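Local atomic coordinates of conserved hypothetical exported protein (Bacteroides fragilis, PDB entry 4JJA), a protein that is of unproven function but probably acts as an exo-beta-N-acetylmuramidase that trims peptidoglycan fragments. Residues A[24-29]-A[53-58]; A[104-109]-A[138-143]; A[332-337]-A[345-350]; A[149-154]-A[349-354]. All coordinates share one frame; numbering follows the deposited sequence. Where two conformers were deposited one is given.

Interaction 1: residues A[24-29]-A[53-58]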
loop_
_atom_site.group_PDB
_atom_site.type_symbol
_atom_site.label_atom_id
_atom_site.label_comp_id
_atom_site.label_asym_id
_atom_site.label_seq_id
_atom_site.Cartn_x
_atom_site.Cartn_y
_atom_site.Cartn_z
ATOM N N ARG A 24 -3.718 -17.355 22.781
ATOM C CA ARG A 24 -4.026 -17.942 21.493
ATOM C C ARG A 24 -3.870 -16.840 20.450
ATOM O O ARG A 24 -4.431 -15.776 20.592
ATOM C CB ARG A 24 -5.446 -18.464 21.486
ATOM C CG ARG A 24 -5.734 -19.595 22.486
ATOM C CD ARG A 24 -7.228 -19.831 22.599
ATOM N NE ARG A 24 -7.932 -18.634 23.147
ATOM C CZ ARG A 24 -9.222 -18.328 22.944
ATOM N NH1 ARG A 24 -9.974 -19.102 22.176
ATOM N NH2 ARG A 24 -9.762 -17.230 23.468
ATOM N N ILE A 25 -3.085 -17.106 19.412
ATOM C CA ILE A 25 -2.575 -16.046 18.531
ATOM C C ILE A 25 -3.067 -16.261 17.097
ATOM O O ILE A 25 -2.987 -17.358 16.544
ATOM C CB ILE A 25 -1.024 -16.024 18.548
ATOM C CG1 ILE A 25 -0.494 -15.753 19.962
ATOM C CG2 ILE A 25 -0.463 -14.992 17.524
ATOM C CD1 ILE A 25 0.901 -16.231 20.164
ATOM N N ALA A 26 -3.597 -15.217 16.497
ATOM C CA ALA A 26 -3.808 -15.161 15.048
ATOM C C ALA A 26 -2.843 -14.156 14.465
ATOM O O ALA A 26 -2.456 -13.231 15.136
ATOM C CB ALA A 26 -5.226 -14.721 14.721
ATOM N N ILE A 27 -2.487 -14.348 13.202
ATOM C CA ILE A 27 -1.566 -13.452 12.492
ATOM C C ILE A 27 -2.214 -12.973 11.191
ATOM O O ILE A 27 -2.791 -13.795 10.452
ATOM C CB ILE A 27 -0.276 -14.142 12.167
ATOM C CG1 ILE A 27 0.408 -14.689 13.415
ATOM C CG2 ILE A 27 0.640 -13.215 11.393
ATOM C CD1 ILE A 27 1.517 -15.607 13.097
ATOM N N PHE A 28 -2.091 -11.667 10.898
ATOM C CA PHE A 28 -2.422 -11.075 9.612
ATOM C C PHE A 28 -1.119 -10.755 8.946
ATOM O O PHE A 28 -0.359 -9.894 9.412
ATOM C CB PHE A 28 -3.278 -9.832 9.761
ATOM C CG PHE A 28 -3.496 -9.062 8.471
ATOM C CD1 PHE A 28 -4.175 -9.624 7.435
ATOM C CD2 PHE A 28 -3.044 -7.765 8.322
ATOM C CE1 PHE A 28 -4.397 -8.899 6.244
ATOM C CE2 PHE A 28 -3.233 -7.053 7.170
ATOM C CZ PHE A 28 -3.896 -7.610 6.137
ATOM N N SER A 29 -0.837 -11.448 7.859
ATOM C CA SER A 29 0.429 -11.315 7.174
ATOM C C SER A 29 0.350 -11.936 5.786
ATOM O O SER A 29 -0.712 -12.366 5.348
ATOM C CB SER A 29 1.527 -11.999 8.016
ATOM O OG SER A 29 2.838 -11.745 7.556
ATOM N N ALA A 53 -4.360 -19.376 13.885
ATOM C CA ALA A 53 -4.900 -18.977 12.613
ATOM C C ALA A 53 -4.051 -17.916 11.949
ATOM O O ALA A 53 -3.413 -17.139 12.600
ATOM C CB ALA A 53 -6.326 -18.429 12.770
ATOM N N ILE A 54 -4.045 -17.942 10.634
ATOM C CA ILE A 54 -3.489 -16.866 9.863
ATOM C C ILE A 54 -4.479 -16.273 8.854
ATOM O O ILE A 54 -5.169 -17.003 8.141
ATOM C CB ILE A 54 -2.204 -17.286 9.258
ATOM C CG1 ILE A 54 -2.313 -18.453 8.319
ATOM C CG2 ILE A 54 -1.243 -17.712 10.381
ATOM C CD1 ILE A 54 -0.986 -19.247 8.256
ATOM N N PHE A 55 -4.585 -14.948 8.849
ATOM C CA PHE A 55 -5.394 -14.208 7.905
ATOM C C PHE A 55 -4.465 -13.631 6.853
ATOM O O PHE A 55 -3.449 -13.035 7.187
ATOM C CB PHE A 55 -6.066 -13.057 8.633
ATOM C CG PHE A 55 -7.126 -13.475 9.636
ATOM C CD1 PHE A 55 -8.398 -13.779 9.202
ATOM C CD2 PHE A 55 -6.870 -13.467 11.004
ATOM C CE1 PHE A 55 -9.372 -14.164 10.110
ATOM C CE2 PHE A 55 -7.842 -13.846 11.915
ATOM C CZ PHE A 55 -9.088 -14.198 11.469
ATOM N N SER A 56 -4.801 -13.813 5.587
ATOM C CA SER A 56 -3.959 -13.282 4.531
ATOM C C SER A 56 -4.786 -12.429 3.586
ATOM O O SER A 56 -5.929 -12.761 3.327
ATOM C CB SER A 56 -3.277 -14.395 3.771
ATOM O OG SER A 56 -2.544 -13.840 2.678
ATOM N N PRO A 57 -4.215 -11.327 3.087
ATOM C CA PRO A 57 -4.902 -10.634 1.978
ATOM C C PRO A 57 -4.726 -11.367 0.602
ATOM O O PRO A 57 -5.335 -10.943 -0.372
ATOM C CB PRO A 57 -4.222 -9.273 1.982
ATOM C CG PRO A 57 -2.810 -9.546 2.382
ATOM C CD PRO A 57 -2.887 -10.738 3.360
ATOM N N GLU A 58 -3.836 -12.362 0.501
ATOM C CA GLU A 58 -3.732 -13.248 -0.674
ATOM C C GLU A 58 -4.280 -14.628 -0.300
ATOM O O GLU A 58 -5.300 -14.682 0.403
ATOM C CB GLU A 58 -2.294 -13.279 -1.212
ATOM C CG GLU A 58 -1.962 -12.023 -2.042
ATOM C CD GLU A 58 -1.398 -10.878 -1.224
ATOM O OE1 GLU A 58 -0.489 -11.107 -0.357
ATOM O OE2 GLU A 58 -1.873 -9.736 -1.479
#
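Ala26, Ile27 and Phe28 pair in register with Ala53, Ile54 and Phe55 as neighbouring parallel strands. The ladder rests on Ile27, whose N donates to Ala53 O at 3.0 Å and whose O receives Phe55 N at 2.7 Å; one rung on, Ser29 N reaches Phe55 O. On one face each strand carries an alanine and then a phenylalanine, so like residues lie side by side across the pair. The Phe55 ring leans back toward the Ala26 methyl, which meets its edge, CE2 lying 3.9 Å from Ala26 CB; the ring can do so because its CG lies beside its own backbone N (chi1 -68°). Phe28 turns the other way, with CG anti to the backbone N (chi1 172°), and its ring runs on toward the strand end, where CE1 meets Pro57 CD at 3.7 Å. The isoleucine face is simpler: Ile54 CG2 sits 4.1 Å from Ile27 CB, while the rest of Ile54 leads off. Beyond the last rung Ser56 OG accepts from Glu58 N, an ST turn. Helix 40-46 covers the isoleucines, Leu41 touching both, helix 119-132 packs on Phe28 and Pro57, and strand 104-107 flanks strand 24-28 on its other edge.

Interaction 2: residues A[104-109]-A[138-143]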
loop_
_atom_site.group_PDB
_atom_site.type_symbol
_atom_site.label_atom_id
_atom_site.label_comp_id
_atom_site.label_asym_id
_atom_site.label_seq_id
_atom_site.Cartn_x
_atom_site.Cartn_y
_atom_site.Cartn_z
ATOM N N ILE A 104 -5.421 -12.681 20.622
ATOM C CA ILE A 104 -4.629 -11.568 20.130
ATOM C C ILE A 104 -4.357 -11.791 18.658
ATOM O O ILE A 104 -4.094 -12.891 18.233
ATOM C CB ILE A 104 -3.335 -11.376 20.946
ATOM C CG1 ILE A 104 -2.596 -10.089 20.552
ATOM C CG2 ILE A 104 -2.463 -12.584 20.861
ATOM C CD1 ILE A 104 -1.675 -9.574 21.682
ATOM N N LEU A 105 -4.511 -10.731 17.863
ATOM C CA LEU A 105 -4.171 -10.736 16.452
ATOM C C LEU A 105 -2.902 -9.922 16.250
ATOM O O LEU A 105 -2.828 -8.755 16.687
ATOM C CB LEU A 105 -5.278 -10.087 15.667
ATOM C CG LEU A 105 -5.008 -9.901 14.179
ATOM C CD1 LEU A 105 -4.878 -11.208 13.453
ATOM C CD2 LEU A 105 -6.170 -9.063 13.570
ATOM N N ILE A 106 -1.915 -10.525 15.578
ATOM C CA ILE A 106 -0.659 -9.821 15.218
ATOM C C ILE A 106 -0.753 -9.370 13.773
ATOM O O ILE A 106 -1.004 -10.178 12.914
ATOM C CB ILE A 106 0.556 -10.729 15.370
ATOM C CG1 ILE A 106 0.642 -11.287 16.772
ATOM C CG2 ILE A 106 1.817 -9.942 15.095
ATOM C CD1 ILE A 106 1.746 -12.280 16.979
ATOM N N VAL A 107 -0.493 -8.089 13.527
ATOM C CA VAL A 107 -0.279 -7.566 12.189
ATOM C C VAL A 107 1.236 -7.479 11.926
ATOM O O VAL A 107 1.977 -6.856 12.674
ATOM C CB VAL A 107 -0.901 -6.177 12.048
ATOM C CG1 VAL A 107 -0.508 -5.523 10.689
ATOM C CG2 VAL A 107 -2.422 -6.206 12.287
ATOM N N ASP A 108 1.678 -8.134 10.860
ATOM C CA ASP A 108 3.088 -8.057 10.444
ATOM C C ASP A 108 3.151 -8.191 8.941
ATOM O O ASP A 108 3.175 -9.293 8.423
ATOM C CB ASP A 108 3.994 -9.104 11.129
ATOM C CG ASP A 108 5.492 -8.875 10.822
ATOM O OD1 ASP A 108 5.950 -7.680 10.712
ATOM O OD2 ASP A 108 6.242 -9.895 10.664
ATOM N N ILE A 109 3.203 -7.060 8.249
ATOM C CA ILE A 109 3.063 -7.105 6.811
ATOM C C ILE A 109 3.709 -5.880 6.239
ATOM O O ILE A 109 3.630 -4.810 6.853
ATOM C CB ILE A 109 1.566 -7.240 6.387
ATOM C CG1 ILE A 109 1.420 -7.703 4.923
ATOM C CG2 ILE A 109 0.734 -5.971 6.696
ATOM C CD1 ILE A 109 -0.004 -8.129 4.601
ATOM N N LEU A 138 -1.819 -6.523 18.074
ATOM C CA LEU A 138 -0.407 -6.201 18.226
ATOM C C LEU A 138 0.146 -5.963 16.815
ATOM O O LEU A 138 0.144 -6.854 16.001
ATOM C CB LEU A 138 0.321 -7.373 18.889
ATOM C CG LEU A 138 1.833 -7.209 19.046
ATOM C CD1 LEU A 138 2.186 -6.114 20.037
ATOM C CD2 LEU A 138 2.487 -8.529 19.474
ATOM N N ILE A 139 0.646 -4.755 16.550
ATOM C CA ILE A 139 1.236 -4.438 15.253
ATOM C C ILE A 139 2.758 -4.429 15.406
ATOM O O ILE A 139 3.325 -3.678 16.219
ATOM C CB ILE A 139 0.754 -3.079 14.716
ATOM C CG1 ILE A 139 -0.794 -3.086 14.616
ATOM C CG2 ILE A 139 1.485 -2.762 13.363
ATOM C CD1 ILE A 139 -1.391 -1.769 14.199
ATOM N N LEU A 140 3.420 -5.303 14.650
ATOM C CA LEU A 140 4.893 -5.359 14.592
ATOM C C LEU A 140 5.260 -4.448 13.442
ATOM O O LEU A 140 5.087 -4.828 12.265
ATOM C CB LEU A 140 5.342 -6.810 14.420
ATOM C CG LEU A 140 4.887 -7.753 15.520
ATOM C CD1 LEU A 140 5.371 -9.164 15.170
ATOM C CD2 LEU A 140 5.317 -7.296 16.924
ATOM N N ASP A 141 5.645 -3.215 13.734
ATOM C CA ASP A 141 5.655 -2.224 12.661
ATOM C C ASP A 141 6.782 -2.482 11.680
ATOM O O ASP A 141 7.859 -3.016 12.055
ATOM C CB ASP A 141 5.736 -0.808 13.228
ATOM C CG ASP A 141 4.893 0.218 12.505
ATOM O OD1 ASP A 141 3.976 -0.138 11.747
ATOM O OD2 ASP A 141 5.148 1.430 12.818
ATOM N N ARG A 142 6.554 -2.109 10.431
ATOM C CA ARG A 142 7.559 -2.100 9.385
ATOM C C ARG A 142 7.559 -0.719 8.756
ATOM O O ARG A 142 6.562 -0.015 8.782
ATOM C CB ARG A 142 7.322 -3.172 8.329
ATOM C CG ARG A 142 7.496 -4.586 8.873
ATOM C CD ARG A 142 7.322 -5.652 7.804
ATOM N NE ARG A 142 7.418 -6.976 8.444
ATOM C CZ ARG A 142 8.403 -7.836 8.306
ATOM N NH1 ARG A 142 9.405 -7.603 7.462
ATOM N NH2 ARG A 142 8.368 -8.968 8.995
ATOM N N PRO A 143 8.688 -0.336 8.169
ATOM C CA PRO A 143 8.747 0.965 7.522
ATOM C C PRO A 143 7.771 1.158 6.386
ATOM O O PRO A 143 7.368 0.188 5.758
ATOM C CB PRO A 143 10.198 1.037 6.981
ATOM C CG PRO A 143 10.959 0.186 7.905
ATOM C CD PRO A 143 10.015 -0.969 8.181
HETATM O O HOH W 1 7.912 -6.137 11.958
HETATM O O HOH W 2 3.264 -4.696 10.057
#
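Asp108 swings its carboxylate away from its own backbone N (chi1 -172°), and Arg142, its chain extended from CG to NE, reaches across it at about a right angle, so that the two charged ends meet beyond the last strand rung. The salt bridge is gripped side-on: NE of Arg142 lies 2.8 Å from OD1 of Asp108, coming from above the carboxylate plane, while NH2 reaches OD2 at 2.9 Å on the syn side and with a straighter N-H (168°). The two planes are 34° apart. Both residues follow the C-terminal ends of parallel strands 104-107 and 136-140, joined through helix 119-132 as a beta-alpha-beta crossover of the Rossmann-like sheet. Backbone bonds bind these strands, among them Val107 N to Leu138 O at 2.8 Å. On one face Ile106 CG2 presses on Leu140 CD1 at 3.6 Å; on the other Val107 CB meets Ile139 CG1 at 4.0 Å. One water bridges Ile109 N and Leu140 O, and Met34 O takes a further bond from Arg142 NH2.

Interaction 3: residues A[332-337]-A[345-350]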
loop_
_atom_site.group_PDB
_atom_site.type_symbol
_atom_site.label_atom_id
_atom_site.label_comp_id
_atom_site.label_asym_id
_atom_site.label_seq_id
_atom_site.Cartn_x
_atom_site.Cartn_y
_atom_site.Cartn_z
ATOM N N ASP A 332 -12.646 15.330 -8.022
ATOM C CA ASP A 332 -13.095 15.549 -9.371
ATOM C C ASP A 332 -12.291 16.576 -10.160
ATOM O O ASP A 332 -12.394 16.630 -11.375
ATOM C CB ASP A 332 -14.596 15.921 -9.394
ATOM C CG ASP A 332 -14.918 17.205 -8.772
ATOM O OD1 ASP A 332 -14.067 17.931 -8.258
ATOM O OD2 ASP A 332 -16.152 17.527 -8.794
ATOM N N TYR A 333 -11.448 17.372 -9.504
ATOM C CA TYR A 333 -10.850 18.503 -10.239
ATOM C C TYR A 333 -9.660 18.095 -11.068
ATOM O O TYR A 333 -9.272 18.841 -11.954
ATOM C CB TYR A 333 -10.509 19.672 -9.351
ATOM C CG TYR A 333 -9.472 19.448 -8.267
ATOM C CD1 TYR A 333 -8.114 19.271 -8.581
ATOM C CD2 TYR A 333 -9.816 19.475 -6.919
ATOM C CE1 TYR A 333 -7.158 19.126 -7.590
ATOM C CE2 TYR A 333 -8.860 19.334 -5.937
ATOM C CZ TYR A 333 -7.527 19.154 -6.262
ATOM O OH TYR A 333 -6.583 19.013 -5.274
ATOM N N VAL A 334 -9.025 16.945 -10.810
ATOM C CA VAL A 334 -7.861 16.563 -11.581
ATOM C C VAL A 334 -8.218 16.306 -13.046
ATOM O O VAL A 334 -7.598 16.886 -13.963
ATOM C CB VAL A 334 -7.102 15.393 -10.948
ATOM C CG1 VAL A 334 -5.957 14.883 -11.850
ATOM C CG2 VAL A 334 -6.580 15.762 -9.554
ATOM N N ARG A 335 -9.262 15.510 -13.300
ATOM C CA ARG A 335 -9.710 15.321 -14.660
ATOM C C ARG A 335 -10.074 16.652 -15.313
ATOM O O ARG A 335 -9.697 16.927 -16.474
ATOM C CB ARG A 335 -10.946 14.446 -14.624
ATOM C CG ARG A 335 -11.641 14.236 -15.944
ATOM C CD ARG A 335 -13.032 13.682 -15.782
ATOM N NE ARG A 335 -13.047 12.336 -15.204
ATOM C CZ ARG A 335 -13.385 11.207 -15.840
ATOM N NH1 ARG A 335 -13.697 11.194 -17.124
ATOM N NH2 ARG A 335 -13.418 10.076 -15.146
ATOM N N LYS A 336 -10.853 17.452 -14.599
ATOM C CA LYS A 336 -11.359 18.696 -15.186
ATOM C C LYS A 336 -10.217 19.651 -15.555
ATOM O O LYS A 336 -10.215 20.274 -16.624
ATOM C CB LYS A 336 -12.303 19.394 -14.221
ATOM C CG LYS A 336 -13.619 18.660 -13.992
ATOM C CD LYS A 336 -14.489 19.427 -12.944
ATOM C CE LYS A 336 -15.724 18.700 -12.460
ATOM N NZ LYS A 336 -16.440 19.543 -11.428
HETATM N N MSE A 337 -9.243 19.772 -14.674
HETATM C CA MSE A 337 -8.102 20.666 -14.924
HETATM C C MSE A 337 -7.190 20.163 -16.023
HETATM O O MSE A 337 -6.719 20.947 -16.840
HETATM C CB MSE A 337 -7.338 20.895 -13.641
HETATM C CG MSE A 337 -8.085 21.718 -12.609
HETATM SE SE MSE A 337 -7.127 22.010 -10.982
HETATM C CE MSE A 337 -5.895 23.412 -11.563
ATOM N N ASP A 345 1.957 21.440 -12.436
ATOM C CA ASP A 345 2.275 22.221 -11.227
ATOM C C ASP A 345 1.032 22.913 -10.671
ATOM O O ASP A 345 0.838 22.986 -9.456
ATOM C CB ASP A 345 3.382 23.251 -11.514
ATOM C CG ASP A 345 4.762 22.663 -11.581
ATOM O OD1 ASP A 345 4.989 21.478 -11.307
ATOM O OD2 ASP A 345 5.680 23.429 -11.998
ATOM N N GLU A 346 0.190 23.451 -11.559
ATOM C CA GLU A 346 -1.044 24.122 -11.155
ATOM C C GLU A 346 -1.970 23.161 -10.419
ATOM O O GLU A 346 -2.577 23.483 -9.412
ATOM C CB GLU A 346 -1.804 24.582 -12.402
ATOM C CG GLU A 346 -1.429 25.888 -12.996
ATOM C CD GLU A 346 -2.457 26.254 -14.016
ATOM O OE1 GLU A 346 -2.363 25.777 -15.177
ATOM O OE2 GLU A 346 -3.396 26.960 -13.604
ATOM N N ILE A 347 -2.134 21.975 -10.986
ATOM C CA ILE A 347 -3.034 20.989 -10.411
ATOM C C ILE A 347 -2.483 20.525 -9.055
ATOM O O ILE A 347 -3.228 20.486 -8.056
ATOM C CB ILE A 347 -3.251 19.787 -11.384
ATOM C CG1 ILE A 347 -3.864 20.300 -12.679
ATOM C CG2 ILE A 347 -4.151 18.737 -10.717
ATOM C CD1 ILE A 347 -3.909 19.248 -13.788
ATOM N N LYS A 348 -1.199 20.194 -9.012
ATOM C CA LYS A 348 -0.593 19.723 -7.775
ATOM C C LYS A 348 -0.685 20.796 -6.670
ATOM O O LYS A 348 -0.965 20.505 -5.526
ATOM C CB LYS A 348 0.825 19.269 -8.033
ATOM C CG LYS A 348 1.572 18.960 -6.761
ATOM C CD LYS A 348 2.758 18.077 -7.041
ATOM C CE LYS A 348 3.446 17.691 -5.744
ATOM N NZ LYS A 348 4.375 16.589 -5.929
ATOM N N ALA A 349 -0.495 22.071 -7.017
ATOM C CA ALA A 349 -0.591 23.125 -6.052
ATOM C C ALA A 349 -1.971 23.180 -5.399
ATOM O O ALA A 349 -2.096 23.620 -4.277
ATOM C CB ALA A 349 -0.232 24.501 -6.725
ATOM N N ARG A 350 -3.019 22.745 -6.107
ATOM C CA ARG A 350 -4.370 22.819 -5.592
ATOM C C ARG A 350 -4.564 21.942 -4.331
ATOM O O ARG A 350 -5.414 22.248 -3.515
ATOM C CB ARG A 350 -5.392 22.499 -6.678
ATOM C CG ARG A 350 -6.800 22.830 -6.242
ATOM C CD ARG A 350 -7.765 22.807 -7.367
ATOM N NE ARG A 350 -9.144 22.950 -6.914
ATOM C CZ ARG A 350 -10.175 23.006 -7.764
ATOM N NH1 ARG A 350 -9.962 23.038 -9.067
ATOM N NH2 ARG A 350 -11.418 23.025 -7.311
#
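Two short, nearly antiparallel helices, 333-339 and 344-350, form a helical hairpin in which Arg350 lies along the Tyr333 ring. The segments' axes run at 158° and come no closer than 10.4 Å, a gap bridged by side chains without a hydrogen bond between the segments. Arg350 has CG anti to its backbone nitrogen (chi1 -169°) and is extended from there to NE, and its CD stands over the ring centre of Tyr333, 3.6 Å from the centroid. Further along, the guanidinium lies flat against the CB side of the ring, its plane only 6° from that of the tyrosine, an off-centre cation-pi stack with CZ 4.1 Å from the centroid. The selenium of Met337, a selenomethionine, meets the guanidinium edge 3.6 Å from NH1 of Arg350. Deeper in the hairpin, Ile347 inserts between two side chains: its CG1 comes to 3.7 Å from CB of Met337, and its CG2 to 4.0 Å from CG2 of Val334. Leu304 also touches Ile347, and Phe325 of helix 325-329 backs Val334. Apolar contacts and a cation-pi stack thus join the arms of this antiparallel helical hairpin.

Interaction 4: residues A[149-154]-A[349-354]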
loop_
_atom_site.group_PDB
_atom_site.type_symbol
_atom_site.label_atom_id
_atom_site.label_comp_id
_atom_site.label_asym_id
_atom_site.label_seq_id
_atom_site.Cartn_x
_atom_site.Cartn_y
_atom_site.Cartn_z
ATOM N N TYR A 149 7.179 11.464 2.722
ATOM C CA TYR A 149 6.377 12.594 2.287
ATOM C C TYR A 149 4.923 12.278 2.404
ATOM O O TYR A 149 4.527 11.146 2.632
ATOM C CB TYR A 149 6.738 13.061 0.882
ATOM C CG TYR A 149 6.380 12.175 -0.285
ATOM C CD1 TYR A 149 6.884 10.895 -0.436
ATOM C CD2 TYR A 149 5.533 12.668 -1.298
ATOM C CE1 TYR A 149 6.561 10.133 -1.598
ATOM C CE2 TYR A 149 5.238 11.931 -2.410
ATOM C CZ TYR A 149 5.767 10.678 -2.573
ATOM O OH TYR A 149 5.490 9.994 -3.727
ATOM N N VAL A 150 4.110 13.321 2.223
ATOM C CA VAL A 150 2.650 13.279 2.179
ATOM C C VAL A 150 2.266 14.009 0.885
ATOM O O VAL A 150 2.816 15.083 0.594
ATOM C CB VAL A 150 2.025 13.942 3.408
ATOM C CG1 VAL A 150 0.487 13.911 3.344
ATOM C CG2 VAL A 150 2.560 13.278 4.692
ATOM N N ASP A 151 1.346 13.442 0.096
ATOM C CA ASP A 151 1.014 14.092 -1.172
ATOM C C ASP A 151 -0.333 13.631 -1.679
ATOM O O ASP A 151 -0.810 12.535 -1.409
ATOM C CB ASP A 151 2.111 13.774 -2.215
ATOM C CG ASP A 151 2.366 14.880 -3.205
ATOM O OD1 ASP A 151 1.719 15.923 -3.139
ATOM O OD2 ASP A 151 3.270 14.634 -4.061
ATOM N N GLY A 152 -0.903 14.499 -2.504
ATOM C CA GLY A 152 -2.146 14.226 -3.188
ATOM C C GLY A 152 -3.369 14.731 -2.418
ATOM O O GLY A 152 -3.289 15.056 -1.244
ATOM N N PRO A 153 -4.511 14.830 -3.117
ATOM C CA PRO A 153 -5.734 15.225 -2.464
ATOM C C PRO A 153 -6.140 14.260 -1.360
ATOM O O PRO A 153 -5.935 13.048 -1.500
ATOM C CB PRO A 153 -6.778 15.182 -3.597
ATOM C CG PRO A 153 -6.086 14.982 -4.817
ATOM C CD PRO A 153 -4.728 14.433 -4.506
ATOM N N ILE A 154 -6.775 14.771 -0.317
ATOM C CA ILE A 154 -7.477 13.911 0.630
ATOM C C ILE A 154 -8.673 13.305 -0.092
ATOM O O ILE A 154 -9.392 13.997 -0.799
ATOM C CB ILE A 154 -7.887 14.692 1.904
ATOM C CG1 ILE A 154 -6.625 15.174 2.705
ATOM C CG2 ILE A 154 -8.801 13.864 2.796
ATOM C CD1 ILE A 154 -6.888 16.185 3.830
ATOM N N ALA A 349 -0.495 22.071 -7.017
ATOM C CA ALA A 349 -0.591 23.125 -6.052
ATOM C C ALA A 349 -1.971 23.180 -5.399
ATOM O O ALA A 349 -2.096 23.620 -4.277
ATOM C CB ALA A 349 -0.232 24.501 -6.725
ATOM N N ARG A 350 -3.019 22.745 -6.107
ATOM C CA ARG A 350 -4.370 22.819 -5.592
ATOM C C ARG A 350 -4.564 21.942 -4.331
ATOM O O ARG A 350 -5.414 22.248 -3.515
ATOM C CB ARG A 350 -5.392 22.499 -6.678
ATOM C CG ARG A 350 -6.800 22.830 -6.242
ATOM C CD ARG A 350 -7.765 22.807 -7.367
ATOM N NE ARG A 350 -9.144 22.950 -6.914
ATOM C CZ ARG A 350 -10.175 23.006 -7.764
ATOM N NH1 ARG A 350 -9.962 23.038 -9.067
ATOM N NH2 ARG A 350 -11.418 23.025 -7.311
ATOM N N TRP A 351 -3.785 20.872 -4.207
ATOM C CA TRP A 351 -3.885 19.994 -3.058
ATOM C C TRP A 351 -2.895 20.311 -1.947
ATOM O O TRP A 351 -2.845 19.603 -0.952
ATOM C CB TRP A 351 -3.893 18.528 -3.435
ATOM C CG TRP A 351 -2.647 17.961 -4.012
ATOM C CD1 TRP A 351 -1.407 17.811 -3.416
ATOM C CD2 TRP A 351 -2.510 17.362 -5.321
ATOM N NE1 TRP A 351 -0.551 17.160 -4.266
ATOM C CE2 TRP A 351 -1.210 16.837 -5.418
ATOM C CE3 TRP A 351 -3.397 17.174 -6.381
ATOM C CZ2 TRP A 351 -0.760 16.152 -6.545
ATOM C CZ3 TRP A 351 -2.946 16.473 -7.508
ATOM C CH2 TRP A 351 -1.650 15.986 -7.572
ATOM N N LYS A 352 -2.063 21.351 -2.107
ATOM C CA LYS A 352 -1.052 21.649 -1.087
ATOM C C LYS A 352 -1.638 21.862 0.285
ATOM O O LYS A 352 -1.132 21.345 1.277
ATOM C CB LYS A 352 -0.236 22.869 -1.527
ATOM C CG LYS A 352 0.845 23.306 -0.559
ATOM C CD LYS A 352 1.843 22.264 -0.336
ATOM C CE LYS A 352 3.160 22.872 0.236
ATOM N NZ LYS A 352 4.362 22.200 -0.344
ATOM N N ARG A 353 -2.731 22.615 0.332
ATOM C CA ARG A 353 -3.398 22.881 1.592
ATOM C C ARG A 353 -3.912 21.613 2.250
ATOM O O ARG A 353 -3.731 21.438 3.458
ATOM C CB ARG A 353 -4.547 23.862 1.397
ATOM C CG ARG A 353 -4.021 25.262 1.070
ATOM C CD ARG A 353 -3.508 25.970 2.285
ATOM N NE ARG A 353 -4.624 26.238 3.150
ATOM C CZ ARG A 353 -4.946 27.409 3.638
ATOM N NH1 ARG A 353 -4.145 28.450 3.451
ATOM N NH2 ARG A 353 -6.029 27.476 4.385
ATOM N N ASP A 354 -4.523 20.741 1.459
ATOM C CA ASP A 354 -5.022 19.423 1.976
ATOM C C ASP A 354 -3.831 18.711 2.662
ATOM O O ASP A 354 -3.964 18.130 3.739
ATOM C CB ASP A 354 -5.530 18.460 0.856
ATOM C CG ASP A 354 -7.020 18.533 0.532
ATOM O OD1 ASP A 354 -7.767 19.342 1.165
ATOM O OD2 ASP A 354 -7.418 17.710 -0.415
HETATM O O HOH W 3 -10.038 16.709 -0.900
#
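Trp351 lies against the Asp151-Gly152-Pro153 backbone and can be followed outward from its CB, which rests 3.8 Å from Pro153 N. CG lies between the backbone N and carbonyl carbon (chi1 67°), a torsion that lays the indole along the loop, and itself meets the Gly152 carbonyl carbon. CD1 passes by Gly152 N, and NE1 donates to Asp151 OD1 at 2.8 Å, approaching from above the carboxylate plane, which stands 72° from the indole. Over the five-membered ring lies Gly152 CA, 3.5 Å from its centroid and almost on the normal; Gly152 adopts backbone angles open mainly to glycine. The six-membered ring is faced by Pro153, whose CD is 3.6 Å from CE3 of Trp351; farther out, CZ3 still lies near Pro153 CD and CZ2 near Gly152 CA. Beside the indole, Asp354 OD2 accepts Ile154 N at 3.0 Å and a water that also donates to Ile154 O, while the Ile154 side chain crosses that of Asp354 at a slant. OD1 of Asp354 pairs with Arg357, and OD2 of Asp151 with Lys348 and Ile302 N. Tyr333 packs beside both Trp351 and Pro153. CH-pi packing of a Gly-Pro segment on an indole face, with a separate hydrogen bond from the indole N-H, here joins the N- and C-terminal NamZ-like regions.

In the fold
From the N terminus, interaction 1 closes first, bringing 53-58 back beside 24-29 after a loop that includes helix 40-46. Interaction 2 follows in series, closing over helix 119-132. The two touch in one parallel sheet, where strands 24-28 and 104-107 are neighbours and Ser29 OG probably bonds to Asp108 O. Interaction 3 is a short closure late in the chain, between adjacent helices. It falls within the much longer loop of interaction 4, which returns 349-354 to 149-154 and shares Ala349 and Arg350 with it; the two touch as well as share residues. Centres of interactions 1 and 3 stand about 40 Å apart, and interaction 4 ties the N-terminal region to the C-terminal helices.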